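Local coordinates for protein ferredoxin component of dioxygenase (Sphingobium yanoikuyae, PDB 2I7F) that carries a Rieske-type [2Fe-2S] cluster and probably passes electrons to the terminal oxygenase component of biphenyl 2,3-dioxygenase, at residues 30-35 with 71-76; 41-44 with 50-53. One frame throughout, in Å; residues are numbered along the deposited sequence.

Interaction 1: residues 30-35 with 71-76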
ATOM      1  N   ALA A  30      -3.069  -1.031  -2.088  1.00 16.99           N
ATOM      2  CA  ALA A  30      -2.236  -1.936  -1.342  1.00 16.10           C
ATOM      3  C   ALA A  30      -2.399  -1.531   0.097  1.00 16.74           C
ATOM      4  O   ALA A  30      -2.262  -0.384   0.429  1.00 15.52           O
ATOM      5  CB  ALA A  30      -0.813  -1.827  -1.754  1.00 16.60           C
ATOM      6  N   VAL A  31      -2.662  -2.507   0.958  1.00 17.18           N
ATOM      7  CA  VAL A  31      -2.772  -2.277   2.394  1.00 16.86           C
ATOM      8  C   VAL A  31      -1.650  -3.021   3.146  1.00 18.15           C
ATOM      9  O   VAL A  31      -1.412  -4.209   2.919  1.00 17.90           O
ATOM     10  CB  VAL A  31      -4.154  -2.731   2.907  1.00 18.18           C
ATOM     11  CG1 VAL A  31      -4.352  -2.329   4.381  1.00 14.56           C
ATOM     12  CG2 VAL A  31      -5.240  -2.150   2.036  1.00 16.47           C
ATOM     13  N   TYR A  32      -0.969  -2.293   4.044  1.00 17.67           N
ATOM     14  CA  TYR A  32       0.173  -2.782   4.772  1.00 17.20           C
ATOM     15  C   TYR A  32       0.018  -2.623   6.272  1.00 17.71           C
ATOM     16  O   TYR A  32      -0.626  -1.691   6.748  1.00 16.27           O
ATOM     17  CB  TYR A  32       1.441  -2.041   4.395  1.00 16.48           C
ATOM     18  CG  TYR A  32       1.656  -1.757   2.950  1.00 15.45           C
ATOM     19  CD1 TYR A  32       0.977  -0.711   2.335  1.00 14.38           C
ATOM     20  CD2 TYR A  32       2.591  -2.457   2.198  1.00 15.49           C
ATOM     21  CE1 TYR A  32       1.191  -0.389   1.054  1.00 17.01           C
ATOM     22  CE2 TYR A  32       2.812  -2.112   0.839  1.00 14.45           C
ATOM     23  CZ  TYR A  32       2.119  -1.076   0.292  1.00 15.78           C
ATOM     24  OH  TYR A  32       2.285  -0.691  -1.046  1.00 18.02           O
ATOM     25  N   ASN A  33       0.690  -3.520   6.992  1.00 17.32           N
ATOM     26  CA  ASN A  33       0.866  -3.440   8.418  1.00 18.15           C
ATOM     27  C   ASN A  33       2.382  -3.356   8.641  1.00 18.94           C
ATOM     28  O   ASN A  33       3.112  -4.293   8.297  1.00 19.58           O
ATOM     29  CB  ASN A  33       0.241  -4.677   9.071  1.00 18.58           C
ATOM     30  CG  ASN A  33       0.636  -4.895  10.548  1.00 19.20           C
ATOM     31  OD1 ASN A  33       1.449  -4.185  11.125  1.00 20.98           O
ATOM     32  ND2 ASN A  33       0.061  -5.930  11.137  1.00 17.39           N
ATOM     33  N   VAL A  34       2.833  -2.207   9.142  1.00 18.97           N
ATOM     34  CA  VAL A  34       4.206  -1.961   9.534  1.00 19.53           C
ATOM     35  C   VAL A  34       4.246  -1.903  11.073  1.00 20.63           C
ATOM     36  O   VAL A  34       3.751  -0.967  11.702  1.00 20.38           O
ATOM     37  CB  VAL A  34       4.756  -0.627   8.890  1.00 20.47           C
ATOM     38  CG1 VAL A  34       6.154  -0.281   9.453  1.00 19.73           C
ATOM     39  CG2 VAL A  34       4.781  -0.727   7.344  1.00 16.77           C
ATOM     40  N   ASP A  35       4.814  -2.934  11.678  1.00 21.99           N
ATOM     41  CA  ASP A  35       4.948  -3.020  13.139  1.00 21.94           C
ATOM     42  C   ASP A  35       3.647  -2.759  13.907  1.00 21.84           C
ATOM     43  O   ASP A  35       3.651  -2.144  14.975  1.00 22.01           O
ATOM     44  CB  ASP A  35       6.045  -2.060  13.613  1.00 22.88           C
ATOM     45  CG  ASP A  35       6.541  -2.380  15.016  1.00 24.37           C
ATOM     46  OD1 ASP A  35       6.654  -3.585  15.365  1.00 29.16           O
ATOM     47  OD2 ASP A  35       6.820  -1.417  15.785  1.00 32.37           O
ATOM     48  N   PHE A  71       9.700   1.649  -2.549  1.00 16.79           N
ATOM     49  CA  PHE A  71       9.058   2.802  -1.944  1.00 16.23           C
ATOM     50  C   PHE A  71       9.008   2.716  -0.439  1.00 16.43           C
ATOM     51  O   PHE A  71       9.021   1.633   0.159  1.00 16.04           O
ATOM     52  CB  PHE A  71       7.591   2.954  -2.400  1.00 17.16           C
ATOM     53  CG  PHE A  71       7.427   3.063  -3.868  1.00 16.37           C
ATOM     54  CD1 PHE A  71       7.437   4.306  -4.499  1.00 16.12           C
ATOM     55  CD2 PHE A  71       7.280   1.905  -4.635  1.00 17.07           C
ATOM     56  CE1 PHE A  71       7.334   4.396  -5.861  1.00 16.57           C
ATOM     57  CE2 PHE A  71       7.146   1.998  -5.995  1.00 18.39           C
ATOM     58  CZ  PHE A  71       7.160   3.237  -6.605  1.00 17.06           C
ATOM     59  N   ASP A  72       8.906   3.884   0.178  1.00 16.81           N
ATOM     60  CA  ASP A  72       8.619   3.984   1.612  1.00 17.29           C
ATOM     61  C   ASP A  72       7.093   3.896   1.803  1.00 17.47           C
ATOM     62  O   ASP A  72       6.348   4.778   1.363  1.00 17.92           O
ATOM     63  CB  ASP A  72       9.190   5.302   2.174  1.00 16.27           C
ATOM     64  CG  ASP A  72       9.106   5.374   3.663  1.00 17.34           C
ATOM     65  OD1 ASP A  72       8.045   5.016   4.203  1.00 18.87           O
ATOM     66  OD2 ASP A  72      10.086   5.817   4.305  1.00 16.96           O
ATOM     67  N   ILE A  73       6.636   2.826   2.453  1.00 17.64           N
ATOM     68  CA  ILE A  73       5.197   2.578   2.643  1.00 18.39           C
ATOM     69  C   ILE A  73       4.483   3.741   3.334  1.00 18.49           C
ATOM     70  O   ILE A  73       3.375   4.132   2.939  1.00 20.27           O
ATOM     71  CB  ILE A  73       4.931   1.306   3.493  1.00 18.69           C
ATOM     72  CG1 ILE A  73       5.331   0.041   2.703  1.00 18.14           C
ATOM     73  CG2 ILE A  73       3.409   1.281   3.945  1.00 17.04           C
ATOM     74  CD1 ILE A  73       5.830  -1.145   3.532  1.00 20.09           C
ATOM     75  N   ALA A  74       5.138   4.280   4.347  1.00 18.62           N
ATOM     76  CA  ALA A  74       4.579   5.288   5.259  1.00 18.35           C
ATOM     77  C   ALA A  74       4.581   6.683   4.651  1.00 18.96           C
ATOM     78  O   ALA A  74       3.662   7.465   4.928  1.00 21.04           O
ATOM     79  CB  ALA A  74       5.342   5.304   6.580  1.00 19.33           C
ATOM     80  N   THR A  75       5.526   6.969   3.753  1.00 16.95           N
ATOM     81  CA  THR A  75       5.690   8.307   3.216  1.00 15.80           C
ATOM     82  C   THR A  75       5.329   8.443   1.732  1.00 16.17           C
ATOM     83  O   THR A  75       5.031   9.545   1.291  1.00 15.58           O
ATOM     84  CB  THR A  75       7.108   8.869   3.421  1.00 15.11           C
ATOM     85  OG1 THR A  75       8.032   8.236   2.527  1.00 13.40           O
ATOM     86  CG2 THR A  75       7.589   8.780   4.924  1.00 11.73           C
ATOM     87  N   GLY A  76       5.367   7.329   0.986  1.00 15.34           N
ATOM     88  CA  GLY A  76       5.172   7.352  -0.461  1.00 16.44           C
ATOM     89  C   GLY A  76       6.457   7.537  -1.242  1.00 16.14           C
ATOM     90  O   GLY A  76       6.486   7.292  -2.439  1.00 17.50           O
TER

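Interaction 2: residues 41-44 with 50-53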
ATOM      1  N   THR A  41      -1.401   2.528   0.158  1.00 17.34           N
ATOM      2  CA  THR A  41      -0.824   3.130  -1.045  1.00 17.61           C
ATOM      3  C   THR A  41      -1.552   2.616  -2.290  1.00 17.89           C
ATOM      4  O   THR A  41      -2.205   1.594  -2.233  1.00 18.22           O
ATOM      5  CB  THR A  41       0.720   2.848  -1.198  1.00 17.95           C
ATOM      6  OG1 THR A  41       0.972   1.516  -1.703  1.00 16.95           O
ATOM      7  CG2 THR A  41       1.479   3.068   0.104  1.00 16.01           C
ATOM      8  N   ASP A  42      -1.449   3.318  -3.414  1.00 17.99           N
ATOM      9  CA  ASP A  42      -1.685   2.669  -4.700  1.00 17.82           C
ATOM     10  C   ASP A  42      -0.862   1.368  -4.837  1.00 17.71           C
ATOM     11  O   ASP A  42       0.225   1.241  -4.305  1.00 19.17           O
ATOM     12  CB  ASP A  42      -1.378   3.604  -5.862  1.00 18.09           C
ATOM     13  CG  ASP A  42      -2.479   4.625  -6.099  1.00 18.73           C
ATOM     14  OD1 ASP A  42      -3.533   4.544  -5.433  1.00 19.92           O
ATOM     15  OD2 ASP A  42      -2.283   5.520  -6.947  1.00 19.16           O
ATOM     16  N   ASN A  43      -1.423   0.375  -5.501  1.00 17.07           N
ATOM     17  CA  ASN A  43      -0.728  -0.907  -5.695  1.00 15.73           C
ATOM     18  C   ASN A  43       0.151  -0.936  -6.973  1.00 16.28           C
ATOM     19  O   ASN A  43       1.198  -1.604  -6.997  1.00 16.52           O
ATOM     20  CB  ASN A  43      -1.777  -2.021  -5.739  1.00 14.84           C
ATOM     21  CG  ASN A  43      -1.264  -3.347  -5.341  1.00 15.17           C
ATOM     22  OD1 ASN A  43      -1.991  -4.369  -5.436  1.00 20.54           O
ATOM     23  ND2 ASN A  43      -0.024  -3.392  -4.883  1.00 13.70           N
ATOM     24  N   LEU A  44      -0.275  -0.246  -8.035  1.00 15.97           N
ATOM     25  CA  LEU A  44       0.491  -0.227  -9.269  1.00 15.25           C
ATOM     26  C   LEU A  44       1.806   0.561  -9.043  1.00 16.96           C
ATOM     27  O   LEU A  44       1.784   1.758  -8.753  1.00 17.13           O
ATOM     28  CB  LEU A  44      -0.316   0.393 -10.458  1.00 15.59           C
ATOM     29  CG  LEU A  44       0.249   0.148 -11.876  1.00 15.12           C
ATOM     30  CD1 LEU A  44       0.106  -1.347 -12.287  1.00 14.23           C
ATOM     31  CD2 LEU A  44      -0.385   1.066 -12.923  1.00 12.98           C
ATOM     32  N   ALA A  50       3.582  -3.710 -12.431  1.00 15.19           N
ATOM     33  CA  ALA A  50       3.704  -4.676 -11.358  1.00 14.91           C
ATOM     34  C   ALA A  50       2.878  -4.147 -10.200  1.00 14.87           C
ATOM     35  O   ALA A  50       2.653  -2.934 -10.102  1.00 14.60           O
ATOM     36  CB  ALA A  50       5.135  -4.839 -10.939  1.00 15.13           C
ATOM     37  N   MET A  51       2.417  -5.055  -9.350  1.00 13.82           N
ATOM     38  CA  MET A  51       1.700  -4.695  -8.118  1.00 14.25           C
ATOM     39  C   MET A  51       2.623  -4.813  -6.934  1.00 14.28           C
ATOM     40  O   MET A  51       3.270  -5.850  -6.751  1.00 15.03           O
ATOM     41  CB  MET A  51       0.475  -5.581  -7.883  1.00 14.04           C
ATOM     42  CG  MET A  51      -0.709  -5.339  -8.877  1.00 13.10           C
ATOM     43  SD  MET A  51      -1.270  -3.637  -9.004  1.00 15.90           S
ATOM     44  CE  MET A  51      -2.498  -3.753 -10.261  1.00 11.11           C
ATOM     45  N   LEU A  52       2.648  -3.773  -6.107  1.00 14.31           N
ATOM     46  CA  LEU A  52       3.513  -3.767  -4.947  1.00 15.37           C
ATOM     47  C   LEU A  52       3.179  -4.867  -3.925  1.00 16.11           C
ATOM     48  O   LEU A  52       4.076  -5.400  -3.293  1.00 16.88           O
ATOM     49  CB  LEU A  52       3.541  -2.400  -4.297  1.00 15.08           C
ATOM     50  CG  LEU A  52       4.115  -1.273  -5.121  1.00 14.70           C
ATOM     51  CD1 LEU A  52       3.897  -0.014  -4.307  1.00 10.54           C
ATOM     52  CD2 LEU A  52       5.638  -1.532  -5.445  1.00  8.63           C
ATOM     53  N   THR A  53       1.911  -5.271  -3.838  1.00 16.61           N
ATOM     54  CA  THR A  53       1.504  -6.353  -2.915  1.00 15.71           C
ATOM     55  C   THR A  53       2.112  -7.708  -3.331  1.00 15.89           C
ATOM     56  O   THR A  53       2.183  -8.612  -2.493  1.00 15.75           O
ATOM     57  CB  THR A  53      -0.026  -6.500  -2.822  1.00 16.43           C
ATOM     58  OG1 THR A  53      -0.538  -6.757  -4.136  1.00 14.96           O
ATOM     59  CG2 THR A  53      -0.663  -5.264  -2.200  1.00 14.87           C
TER

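Interaction 1: residues 30-35 with 71-76
Ile73 lies across one face of the Tyr32 ring and also meets Val34, so that a single branched side chain carries this buried, apolar contact. Its CG2 methyl comes closest, 3.5 Å from Tyr32 CD1. It stands over the face rather than at the edge, 3.9 Å from the centroid of the Tyr32 ring and 26° off the ring normal, a CH-pi contact displaced toward the rim. The other branch of Ile73 spreads over the same face, toward the other ring edge, with CG1 3.7 Å from Tyr32 CD2. Beyond it, Ile73 CD1 meets Val34 CG2 tip to tip at 4.0 Å. The two branches can share this work because CG2 is anti to the Ile73 backbone N while CG1 is anti to the carbonyl carbon (chi1 -69°).

No backbone hydrogen bond joins the segments, and even at their nearest the CA atoms of Tyr32 and Ile73 stay 7.6 Å apart. Ile73 is presented from a tight turn at the end of strand 70-72. There Asp72 OD1 accepts from Thr75 N at 3.2 Å, forming an Asx motif in which the donor sits well above the carboxylate plane; Ala74 N adds a weak bond to the same oxygen. The backbone bond from Gly76 N to Asp72 O, 2.8 Å long, closes the turn. Further out, Asp72 OD2 forms a salt bridge with Lys79, while the Tyr32 hydroxyl is hydrogen-bonded to Thr41. Ile62, Gln57 and Phe39 also pack against Ile73.

The contact thus joins the six-stranded sheet, through strand 29-34, to the three-stranded sheet that ends in strand 70-72, side-chain packing between antiparallel sheets that belongs to the core of the Rieske fold.

Interaction 2: residues 41-44 with 50-53
Asn43 extends its side chain with CG on the far side of CB from the backbone N (chi1 -155°), and Met51 bends at chi2 (-53°) to cross it at about a right angle, bringing SD to 3.7 Å from Asn43 CG. This closes the base of a Rieske cluster-binding loop, since Cys45 and His47, two ligands of the [2Fe-2S] cluster, lie between the segments. A single beta bridge pairs Leu44 with Met51. The hydrogen bond across the segments runs from Leu52 N to Asn43 O, 2.8 Å long, nearly straight at 166° and in the carbonyl plane. Met51 CA adds a CA-H...O contact to Asn43 O at 3.3 Å. The Asn43 amide also crosses Thr53 at about a right angle, beside the start of its 3-10 turn. Replacing Asn43 by alanine would remove the amide, and would probably open a gap beside Thr53 and leave the hydroxyl of Thr53 without this close polar neighbour. At the strand end, the Thr41 hydroxyl donates to Asp42 O, and Leu52 reaches toward this carbonyl, its CD1 ending 3.9 Å from Asp42 O.

Interaction 2 is nested within the chain loop that interaction 1 closes, and the centres of the two are about 11 Å apart. Thr41 connects them: the Tyr32-Thr41 hydroxyl pair spans 2.7 Å from OH to OG1, while Ala30 N approaches Thr41 O at 2.8 Å, as expected for adjoining strands 29-34 and 37-42. The Thr41 CG2 methyl packs 3.6 Å from Ile73 O. Ala30 CB and Thr53 CG2, 3.5 Å apart, add a further contact. Interaction 2 is the one beside the metal site, with the Ala50 side chain about 4 Å from the [2Fe-2S] cluster; the Tyr32 side chain of interaction 1 lies about 11 Å from it.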